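Local coordinates for protein putative trimethylamine methyltransferase (Rhizobium meliloti, PDB 4YYC) that probably acts as a methyltransferase of the trimethylamine methyltransferase family, at residues Thr291-Leu294 with Ala295-Ala299; Asp67-Leu70 with Glu71-Ile75; Val99-Lys103 with Gly104-Glu108; Arg154-Thr157 with Ile158-Arg162. All blocks are in the same frame, centred on the assembly; numbering follows the deposited sequence.

Contact 1 (Thr291-Leu294 with Ala295-Ala299); sequences TQIL and AEVLA
Q292 and E296, one helical turn apart, meet where the amide NE2 of Q292 donates to OE2 of E296 at 3.0 Å. The bond is bent, 136° at the hydrogen: OE2 is tilted from the amide plane of Q292, and NE2 for its part stands above the carboxylate plane of E296. The two planes differ by only 27°. The long arm of Q292 has CG beside its own carbonyl carbon (chi1 -163°) and runs on extended, which brings the amide alongside the next turn. Neither polar end relies on this bond alone: NE2 also donates to M281 O, while E296 OE1 and OE2 take hydrogen bonds from S248 OG and M250 N. With an alanine in place of E296, S248 OG and M250 N would probably lose their carboxylate acceptor at a buried site and the amide of Q292 would be less firmly fixed.

The tightest packing is at L294 and L298. CG of L298 sits 3.2 Å from L294 O, whose helical bond to L298 N measures 2.9 Å, and CD1 of L298 reaches 3.9 Å from CG of L294. By contrast, I293 CG2 and V297 CG2 stay 4.3 Å apart, and both side chains also touch F315 of strand 313-322. This looser side is no solvent side, since every touching residue is buried. Helix 286-307 is the helical crossover of a beta-alpha-beta unit, between strands 269-277 and 313-322.

Contact 2 (Asp67-Leu70 with Glu71-Ile75); sequences DVVL and EEIGI
The C-terminal end of helix 56-73 widens into a pi-type turn in which V69 O serves both I73 and G74. I73 N lies 2.9 Å from V69 O and is tilted from the carbonyl plane; G74 N, also at 2.9 Å from V69 O, lies in that plane and makes the straighter bond (168° at the hydrogen). One carbonyl therefore holds the last turn of the helix with two N-H groups. G74 then leaves helical geometry with a positive phi of 84°, where any side chain would be jammed against the carbonyl oxygen of I73, so glycine suits the exit. Its CA still makes a CH...O contact of 3.6 Å with L70 O.

Past the glycine, the I75 side chain runs obliquely across that of L70, its CG1 3.6 Å from L70 CD2, an apolar contact over the helix end. One turn earlier V68 and E72 lie side by side: the extended chain of E72 brings its CD to 3.6 Å from V68 CG1, and its OE1 goes on to a salt bridge with R437 of the second subunit. V69 CG1 meets I73 CD1 more distantly, at 4.4 Å. V69 and L70 face A295 of helix 286-307, L70 also touching L298, whereas I75 begins strand 75-77 and pairs through its backbone with V99 of strand 98-100.

Contact 3 (Val99-Lys103 with Gly104-Glu108); sequences VHFPK and GLCRE
The thiol of C106 rests against the ring of F101, its SG 3.4 Å from CD2 and 4.1 Å from the ring centroid. The sulfur lies obliquely to the ring, 38° off its normal, and makes a Cys sulfur-aromatic contact. SG stands beside the backbone N of C106 (chi1 -67°), which directs it back from the first helical turn to the ring. Separately, CD2 of L105 packs on CD of P102 at 4.0 Å, the two side chains pointing the same way.

The backbone behind them fixes this approach. L105 N donates to P102 O at 3.2 Å, nearly straight at the hydrogen but from above the carbonyl plane. A water also donates to P102 O, at 2.9 Å, and accepts from C106 N at 3.0 Å, linking the turn to the start of the helix.

Further out, V99 CG1 sits 3.5 Å above one face of the F101 ring, toward its rim. W87 meets the same ring edge-to-face, and A299 of helix 286-307 touches it. The whole is a type II beta turn from P102 to L105, with glycine at its third position, where phi is positive; G104 is also the N-cap of helix 105-109, which follows strand 98-100.

Contact 4 (Arg154-Thr157 with Ile158-Arg162); sequences RYAT and IEDFR
With R154 CG set between its backbone N and carbonyl carbon (chi1 59°) and its chain extended as far as NE, the guanidinium of R154 reaches forward to the carboxylate of D160, at the head of helix 158-170. T157 OG1 takes the same kind of position (chi1 64°), which points it at the helix start, and T157 with D160 forms a capping box: D160 N donates to T157 OG1 at 3.1 Å, and T157 N donates in return to D160 OD2 at 2.9 Å.

The salt bridge is end-on and two-pronged. NH1 of R154 meets D160 OD2 at 2.8 Å and NH2 meets OD1 at 3.0 Å, the latter on the syn lone pair of OD1, with the planes 21° apart. NH1 also donates to Y155 O, and NE pairs with D148, so the guanidinium is held flat from several sides; D160 OD1 accepts from Y404 OH as well. A leucine in place of R154 would probably deprive D160 of its charged mate and let the capping carboxylate turn more readily.

Strand 153-155 is thus tied to the helix that follows it. OD2 of D160 accepts from two N-H donors, R154 NH1 on the oxygen's syn lone pair and T157 N on its anti lone pair.

Overall arrangement
Contacts 1, 2 and 3 form one neighbourhood, their centres 9 to 11 Å apart, whereas the centre of contact 4 lies about 35 Å from that of contact 1, and on the opposite side of the chain's centre from contacts 1 and 3. Contact 1 is wholly buried within a crossover helix, and L70 and I75 of contact 2 and F101 and C106 of contact 3 pack on it. Contacts 2, 3 and 4 are only partly buried; 2 and 3 share a salt bridge, E71 OE1 to K103 NZ at 2.7 Å. Contacts 1 and 2 also touch the second subunit. Contact 2 ends a helix, while contacts 3 and 4 begin one: contact 3 by a type II turn with glycine and a water, contact 4 by charge and a capping box.

Contact 1 (Thr291-Leu294 with Ala295-Ala299)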
loop_
_atom_site.group_PDB
_atom_site.type_symbol
_atom_site.label_atom_id
_atom_site.label_comp_id
_atom_site.label_asym_id
_atom_site.label_seq_id
_atom_site.Cartn_x
_atom_site.Cartn_y
_atom_site.Cartn_z
ATOM N N THR A 291 9.367 12.719 18.045
ATOM C CA THR A 291 9.600 13.751 19.013
ATOM C C THR A 291 10.389 14.906 18.377
ATOM O O THR A 291 10.070 16.086 18.565
ATOM C CB THR A 291 10.384 13.144 20.192
ATOM O OG1 THR A 291 9.566 12.114 20.758
ATOM C CG2 THR A 291 10.703 14.160 21.199
ATOM N N GLN A 292 11.457 14.557 17.662
ATOM C CA GLN A 292 12.268 15.603 17.024
ATOM C C GLN A 292 11.472 16.368 15.963
ATOM O O GLN A 292 11.549 17.591 15.867
ATOM C CB GLN A 292 13.522 15.029 16.414
ATOM C CG GLN A 292 14.571 16.090 16.118
ATOM C CD GLN A 292 15.703 15.450 15.334
ATOM O OE1 GLN A 292 16.453 14.680 15.883
ATOM N NE2 GLN A 292 15.803 15.744 14.036
ATOM N N ILE A 293 10.730 15.633 15.155
ATOM C CA ILE A 293 9.861 16.250 14.173
ATOM C C ILE A 293 8.908 17.266 14.791
ATOM O O ILE A 293 8.782 18.402 14.317
ATOM C CB ILE A 293 9.057 15.190 13.385
ATOM C CG1 ILE A 293 9.988 14.481 12.403
ATOM C CG2 ILE A 293 7.901 15.841 12.641
ATOM C CD1 ILE A 293 9.364 13.192 11.861
ATOM N N LEU A 294 8.243 16.862 15.865
ATOM C CA LEU A 294 7.250 17.721 16.478
ATOM C C LEU A 294 7.922 18.978 17.041
ATOM O O LEU A 294 7.380 20.082 16.907
ATOM C CB LEU A 294 6.443 16.961 17.548
ATOM C CG LEU A 294 5.391 17.780 18.292
ATOM C CD1 LEU A 294 4.380 18.386 17.322
ATOM C CD2 LEU A 294 4.702 16.873 19.321
ATOM N N ALA A 295 9.103 18.828 17.647
ATOM C CA ALA A 295 9.850 20.005 18.167
ATOM C C ALA A 295 10.213 20.973 17.046
ATOM O O ALA A 295 9.969 22.175 17.152
ATOM C CB ALA A 295 11.103 19.533 18.908
ATOM N N GLU A 296 10.736 20.457 15.936
ATOM C CA GLU A 296 11.141 21.292 14.795
ATOM C C GLU A 296 9.921 22.007 14.205
ATOM O O GLU A 296 9.980 23.197 13.943
ATOM C CB GLU A 296 11.852 20.472 13.730
ATOM C CG GLU A 296 13.172 19.937 14.189
ATOM C CD GLU A 296 13.916 19.137 13.155
ATOM O OE1 GLU A 296 13.504 19.070 11.961
ATOM O OE2 GLU A 296 14.959 18.534 13.515
ATOM N N VAL A 297 8.815 21.283 14.021
ATOM C CA VAL A 297 7.624 21.911 13.471
ATOM C C VAL A 297 7.024 22.936 14.400
ATOM O O VAL A 297 6.637 24.021 13.958
ATOM C CB VAL A 297 6.568 20.854 13.007
ATOM C CG1 VAL A 297 5.241 21.556 12.698
ATOM C CG2 VAL A 297 7.098 20.028 11.851
ATOM N N LEU A 298 6.948 22.628 15.689
ATOM C CA LEU A 298 6.428 23.624 16.618
ATOM C C LEU A 298 7.196 24.952 16.505
ATOM O O LEU A 298 6.580 26.011 16.452
ATOM C CB LEU A 298 6.452 23.082 18.062
ATOM C CG LEU A 298 5.350 22.094 18.440
ATOM C CD1 LEU A 298 5.670 21.390 19.738
ATOM C CD2 LEU A 298 3.996 22.779 18.558
ATOM N N ALA A 299 8.514 24.892 16.502
ATOM C CA ALA A 299 9.327 26.111 16.468
ATOM C C ALA A 299 9.169 26.834 15.127
ATOM O O ALA A 299 8.920 28.042 15.101
ATOM C CB ALA A 299 10.760 25.757 16.737
#

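Contact 2 (Asp67-Leu70 with Glu71-Ile75)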
loop_
_atom_site.group_PDB
_atom_site.type_symbol
_atom_site.label_atom_id
_atom_site.label_comp_id
_atom_site.label_asym_id
_atom_site.label_seq_id
_atom_site.Cartn_x
_atom_site.Cartn_y
_atom_site.Cartn_z
ATOM N N ASP A 67 8.024 18.914 24.124
ATOM C CA ASP A 67 8.133 20.131 24.923
ATOM C C ASP A 67 9.399 20.140 25.774
ATOM O O ASP A 67 10.009 21.184 25.948
ATOM C CB ASP A 67 6.943 20.282 25.845
ATOM C CG ASP A 67 5.645 20.541 25.106
ATOM O OD1 ASP A 67 5.632 21.041 23.957
ATOM O OD2 ASP A 67 4.632 20.238 25.733
ATOM N N VAL A 68 9.784 18.986 26.286
ATOM C CA VAL A 68 11.085 18.857 26.950
ATOM C C VAL A 68 12.264 19.228 26.052
ATOM O O VAL A 68 13.124 20.004 26.418
ATOM C CB VAL A 68 11.282 17.427 27.491
ATOM C CG1 VAL A 68 12.717 17.221 27.975
ATOM C CG2 VAL A 68 10.298 17.195 28.633
ATOM N N VAL A 69 12.308 18.672 24.860
ATOM C CA VAL A 69 13.363 19.015 23.892
ATOM C C VAL A 69 13.407 20.529 23.649
ATOM O O VAL A 69 14.484 21.143 23.659
ATOM C CB VAL A 69 13.119 18.264 22.570
ATOM C CG1 VAL A 69 13.999 18.808 21.441
ATOM C CG2 VAL A 69 13.336 16.761 22.772
ATOM N N LEU A 70 12.238 21.122 23.413
ATOM C CA LEU A 70 12.169 22.549 23.094
ATOM C C LEU A 70 12.681 23.439 24.228
ATOM O O LEU A 70 13.236 24.506 23.969
ATOM C CB LEU A 70 10.746 22.971 22.737
ATOM C CG LEU A 70 10.273 22.563 21.336
ATOM C CD1 LEU A 70 8.801 22.926 21.184
ATOM C CD2 LEU A 70 11.079 23.206 20.229
ATOM N N GLU A 71 12.431 23.031 25.474
ATOM C CA GLU A 71 12.898 23.809 26.608
ATOM C C GLU A 71 14.378 23.537 26.932
ATOM O O GLU A 71 15.157 24.469 27.059
ATOM C CB GLU A 71 12.021 23.592 27.835
ATOM C CG GLU A 71 12.486 24.479 28.979
ATOM C CD GLU A 71 11.658 24.395 30.232
ATOM O OE1 GLU A 71 10.740 23.546 30.351
ATOM O OE2 GLU A 71 11.956 25.216 31.121
ATOM N N GLU A 72 14.751 22.281 27.090
ATOM C CA GLU A 72 16.099 21.906 27.528
ATOM C C GLU A 72 17.173 22.022 26.474
ATOM O O GLU A 72 18.276 22.429 26.766
ATOM C CB GLU A 72 16.122 20.482 28.067
ATOM C CG GLU A 72 15.287 20.298 29.307
ATOM C CD GLU A 72 15.363 18.875 29.861
ATOM O OE1 GLU A 72 16.155 18.021 29.302
ATOM O OE2 GLU A 72 14.597 18.638 30.818
ATOM N N ILE A 73 16.846 21.652 25.252
ATOM C CA ILE A 73 17.833 21.579 24.163
ATOM C C ILE A 73 17.695 22.797 23.268
ATOM O O ILE A 73 18.695 23.440 22.965
ATOM C CB ILE A 73 17.687 20.277 23.346
ATOM C CG1 ILE A 73 17.910 19.083 24.281
ATOM C CG2 ILE A 73 18.675 20.278 22.191
ATOM C CD1 ILE A 73 17.601 17.745 23.652
ATOM N N GLY A 74 16.473 23.121 22.872
ATOM C CA GLY A 74 16.219 24.273 22.034
ATOM C C GLY A 74 16.420 23.989 20.559
ATOM O O GLY A 74 16.763 22.887 20.155
ATOM N N ILE A 75 16.159 25.007 19.768
ATOM C CA ILE A 75 16.280 24.937 18.312
ATOM C C ILE A 75 17.144 26.107 17.860
ATOM O O ILE A 75 16.945 27.230 18.303
ATOM C CB ILE A 75 14.898 25.053 17.664
ATOM C CG1 ILE A 75 13.938 23.970 18.185
ATOM C CG2 ILE A 75 15.007 25.025 16.150
ATOM C CD1 ILE A 75 14.238 22.552 17.772
#

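Contact 3 (Val99-Lys103 with Gly104-Glu108)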
loop_
_atom_site.group_PDB
_atom_site.type_symbol
_atom_site.label_atom_id
_atom_site.label_comp_id
_atom_site.label_asym_id
_atom_site.label_seq_id
_atom_site.Cartn_x
_atom_site.Cartn_y
_atom_site.Cartn_z
ATOM N N VAL A 99 17.441 28.909 20.556
ATOM C CA VAL A 99 16.225 29.370 21.187
ATOM C C VAL A 99 15.643 28.272 22.081
ATOM O O VAL A 99 15.350 27.197 21.595
ATOM C CB VAL A 99 15.189 29.790 20.147
ATOM C CG1 VAL A 99 13.985 30.378 20.845
ATOM C CG2 VAL A 99 15.789 30.803 19.185
ATOM N N HIS A 100 15.517 28.569 23.390
ATOM C CA HIS A 100 14.903 27.664 24.355
ATOM C C HIS A 100 13.481 28.142 24.632
ATOM O O HIS A 100 13.254 29.315 24.957
ATOM C CB HIS A 100 15.728 27.614 25.647
ATOM C CG HIS A 100 17.105 27.049 25.453
ATOM N ND1 HIS A 100 17.416 25.736 25.742
ATOM C CD2 HIS A 100 18.243 27.607 24.968
ATOM C CE1 HIS A 100 18.687 25.514 25.454
ATOM N NE2 HIS A 100 19.217 26.639 25.002
ATOM N N PHE A 101 12.517 27.235 24.559
ATOM C CA PHE A 101 11.104 27.606 24.575
ATOM C C PHE A 101 10.437 27.177 25.883
ATOM O O PHE A 101 10.441 25.987 26.219
ATOM C CB PHE A 101 10.370 26.934 23.406
ATOM C CG PHE A 101 10.934 27.285 22.040
ATOM C CD1 PHE A 101 12.017 26.591 21.521
ATOM C CD2 PHE A 101 10.350 28.279 21.268
ATOM C CE1 PHE A 101 12.518 26.882 20.266
ATOM C CE2 PHE A 101 10.865 28.581 20.016
ATOM C CZ PHE A 101 11.965 27.896 19.527
ATOM N N PRO A 102 9.775 28.116 26.575
ATOM C CA PRO A 102 8.915 27.721 27.673
ATOM C C PRO A 102 7.862 26.754 27.206
ATOM O O PRO A 102 7.436 26.809 26.065
ATOM C CB PRO A 102 8.244 29.014 28.092
ATOM C CG PRO A 102 9.072 30.100 27.583
ATOM C CD PRO A 102 9.845 29.582 26.425
ATOM N N LYS A 103 7.433 25.895 28.099
ATOM C CA LYS A 103 6.504 24.855 27.707
ATOM C C LYS A 103 5.164 25.452 27.299
ATOM O O LYS A 103 4.615 26.297 28.007
ATOM C CB LYS A 103 6.378 23.787 28.806
ATOM C CG LYS A 103 7.710 23.062 29.010
ATOM C CD LYS A 103 7.623 21.563 29.187
ATOM C CE LYS A 103 8.047 21.057 30.535
ATOM N NZ LYS A 103 9.525 21.182 30.766
ATOM N N GLY A 104 4.701 25.044 26.117
ATOM C CA GLY A 104 3.435 25.468 25.576
ATOM C C GLY A 104 3.495 26.692 24.682
ATOM O O GLY A 104 2.516 27.000 24.031
ATOM N N LEU A 105 4.610 27.427 24.676
ATOM C CA LEU A 105 4.652 28.705 23.973
ATOM C C LEU A 105 4.341 28.548 22.502
ATOM O O LEU A 105 3.513 29.271 21.943
ATOM C CB LEU A 105 6.021 29.408 24.148
ATOM C CG LEU A 105 6.215 30.744 23.415
ATOM C CD1 LEU A 105 5.136 31.731 23.793
ATOM C CD2 LEU A 105 7.614 31.321 23.622
ATOM N N CYS A 106 5.029 27.626 21.864
ATOM C CA CYS A 106 4.822 27.420 20.417
ATOM C C CYS A 106 3.397 27.015 20.102
ATOM O O CYS A 106 2.770 27.555 19.216
ATOM C CB CYS A 106 5.803 26.388 19.856
ATOM S SG CYS A 106 7.531 26.940 19.882
ATOM N N ARG A 107 2.860 26.102 20.892
ATOM C CA ARG A 107 1.499 25.668 20.677
ATOM C C ARG A 107 0.494 26.830 20.844
ATOM O O ARG A 107 -0.445 26.970 20.062
ATOM C CB ARG A 107 1.229 24.456 21.592
ATOM C CG ARG A 107 0.072 23.618 21.241
ATOM C CD ARG A 107 0.039 22.358 22.111
ATOM N NE ARG A 107 1.050 21.329 21.777
ATOM C CZ ARG A 107 0.897 20.353 20.879
ATOM N NH1 ARG A 107 -0.220 20.238 20.173
ATOM N NH2 ARG A 107 1.869 19.467 20.701
ATOM N N GLU A 108 0.693 27.680 21.854
ATOM C CA GLU A 108 -0.146 28.867 22.034
ATOM C C GLU A 108 -0.045 29.840 20.877
ATOM O O GLU A 108 -1.051 30.346 20.397
ATOM C CB GLU A 108 0.213 29.583 23.349
ATOM C CG GLU A 108 -0.738 30.715 23.767
ATOM C CD GLU A 108 -2.133 30.247 24.220
ATOM O OE1 GLU A 108 -2.382 29.009 24.348
ATOM O OE2 GLU A 108 -3.009 31.124 24.469
HETATM O O HOH W 1 7.095 25.994 23.251
#

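Contact 4 (Arg154-Thr157 with Ile158-Arg162)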
loop_
_atom_site.group_PDB
_atom_site.type_symbol
_atom_site.label_atom_id
_atom_site.label_comp_id
_atom_site.label_asym_id
_atom_site.label_seq_id
_atom_site.Cartn_x
_atom_site.Cartn_y
_atom_site.Cartn_z
ATOM N N ARG A 154 20.301 12.597 -17.463
ATOM C CA ARG A 154 21.052 13.808 -17.809
ATOM C C ARG A 154 20.578 14.969 -16.968
ATOM O O ARG A 154 19.492 14.899 -16.376
ATOM C CB ARG A 154 20.885 14.082 -19.283
ATOM C CG ARG A 154 19.446 14.270 -19.732
ATOM C CD ARG A 154 19.344 14.868 -21.120
ATOM N NE ARG A 154 17.952 14.939 -21.557
ATOM C CZ ARG A 154 17.064 15.856 -21.136
ATOM N NH1 ARG A 154 17.389 16.808 -20.262
ATOM N NH2 ARG A 154 15.829 15.803 -21.574
ATOM N N TYR A 155 21.319 16.086 -16.946
ATOM C CA TYR A 155 20.817 17.257 -16.219
ATOM C C TYR A 155 19.524 17.742 -16.817
ATOM O O TYR A 155 19.330 17.719 -18.052
ATOM C CB TYR A 155 21.832 18.427 -16.273
ATOM C CG TYR A 155 22.982 18.182 -15.364
ATOM C CD1 TYR A 155 22.839 18.358 -14.031
ATOM C CD2 TYR A 155 24.201 17.719 -15.834
ATOM C CE1 TYR A 155 23.880 18.135 -13.159
ATOM C CE2 TYR A 155 25.248 17.475 -14.958
ATOM C CZ TYR A 155 25.064 17.686 -13.631
ATOM O OH TYR A 155 26.033 17.486 -12.685
ATOM N N ALA A 156 18.619 18.118 -15.938
ATOM C CA ALA A 156 17.330 18.679 -16.321
ATOM C C ALA A 156 17.481 20.073 -16.935
ATOM O O ALA A 156 18.392 20.799 -16.577
ATOM C CB ALA A 156 16.481 18.802 -15.076
ATOM N N THR A 157 16.554 20.410 -17.839
ATOM C CA THR A 157 16.541 21.701 -18.533
ATOM C C THR A 157 15.205 22.372 -18.348
ATOM O O THR A 157 14.250 21.784 -17.851
ATOM C CB THR A 157 16.726 21.502 -20.040
ATOM O OG1 THR A 157 15.615 20.759 -20.560
ATOM C CG2 THR A 157 18.035 20.777 -20.332
ATOM N N ILE A 158 15.138 23.639 -18.781
ATOM C CA ILE A 158 13.840 24.326 -18.754
ATOM C C ILE A 158 12.813 23.653 -19.644
ATOM O O ILE A 158 11.624 23.722 -19.346
ATOM C CB ILE A 158 14.035 25.827 -19.068
ATOM C CG1 ILE A 158 12.761 26.617 -18.782
ATOM C CG2 ILE A 158 14.527 26.037 -20.484
ATOM C CD1 ILE A 158 12.360 26.694 -17.330
ATOM N N GLU A 159 13.237 23.067 -20.757
ATOM C CA GLU A 159 12.323 22.301 -21.595
ATOM C C GLU A 159 11.715 21.132 -20.784
ATOM O O GLU A 159 10.492 20.898 -20.824
ATOM C CB GLU A 159 13.009 21.795 -22.858
ATOM C CG GLU A 159 12.037 21.087 -23.752
ATOM C CD GLU A 159 12.617 20.747 -25.110
ATOM O OE1 GLU A 159 13.693 21.286 -25.522
ATOM O OE2 GLU A 159 11.999 19.881 -25.748
ATOM N N ASP A 160 12.544 20.415 -20.004
ATOM C CA ASP A 160 11.992 19.375 -19.159
ATOM C C ASP A 160 11.045 19.934 -18.108
ATOM O O ASP A 160 9.985 19.351 -17.824
ATOM C CB ASP A 160 13.092 18.609 -18.397
ATOM C CG ASP A 160 14.042 17.908 -19.284
ATOM O OD1 ASP A 160 13.589 17.100 -20.128
ATOM O OD2 ASP A 160 15.257 18.155 -19.128
ATOM N N PHE A 161 11.438 21.051 -17.500
ATOM C CA PHE A 161 10.565 21.704 -16.497
ATOM C C PHE A 161 9.181 21.952 -17.101
ATOM O O PHE A 161 8.138 21.585 -16.566
ATOM C CB PHE A 161 11.209 23.023 -16.068
ATOM C CG PHE A 161 10.594 23.647 -14.851
ATOM C CD1 PHE A 161 9.402 24.390 -14.910
ATOM C CD2 PHE A 161 11.175 23.463 -13.609
ATOM C CE1 PHE A 161 8.844 24.918 -13.759
ATOM C CE2 PHE A 161 10.617 23.992 -12.474
ATOM C CZ PHE A 161 9.436 24.725 -12.559
ATOM N N ARG A 162 9.185 22.549 -18.281
ATOM C CA ARG A 162 7.926 22.812 -18.967
ATOM C C ARG A 162 7.157 21.524 -19.264
ATOM O O ARG A 162 5.936 21.476 -19.064
ATOM C CB ARG A 162 8.158 23.602 -20.238
ATOM C CG ARG A 162 8.532 25.030 -19.926
ATOM C CD ARG A 162 9.001 25.723 -21.166
ATOM N NE ARG A 162 9.262 27.119 -20.919
ATOM C CZ ARG A 162 9.618 27.972 -21.882
ATOM N NH1 ARG A 162 9.767 27.574 -23.165
ATOM N NH2 ARG A 162 9.798 29.244 -21.552
#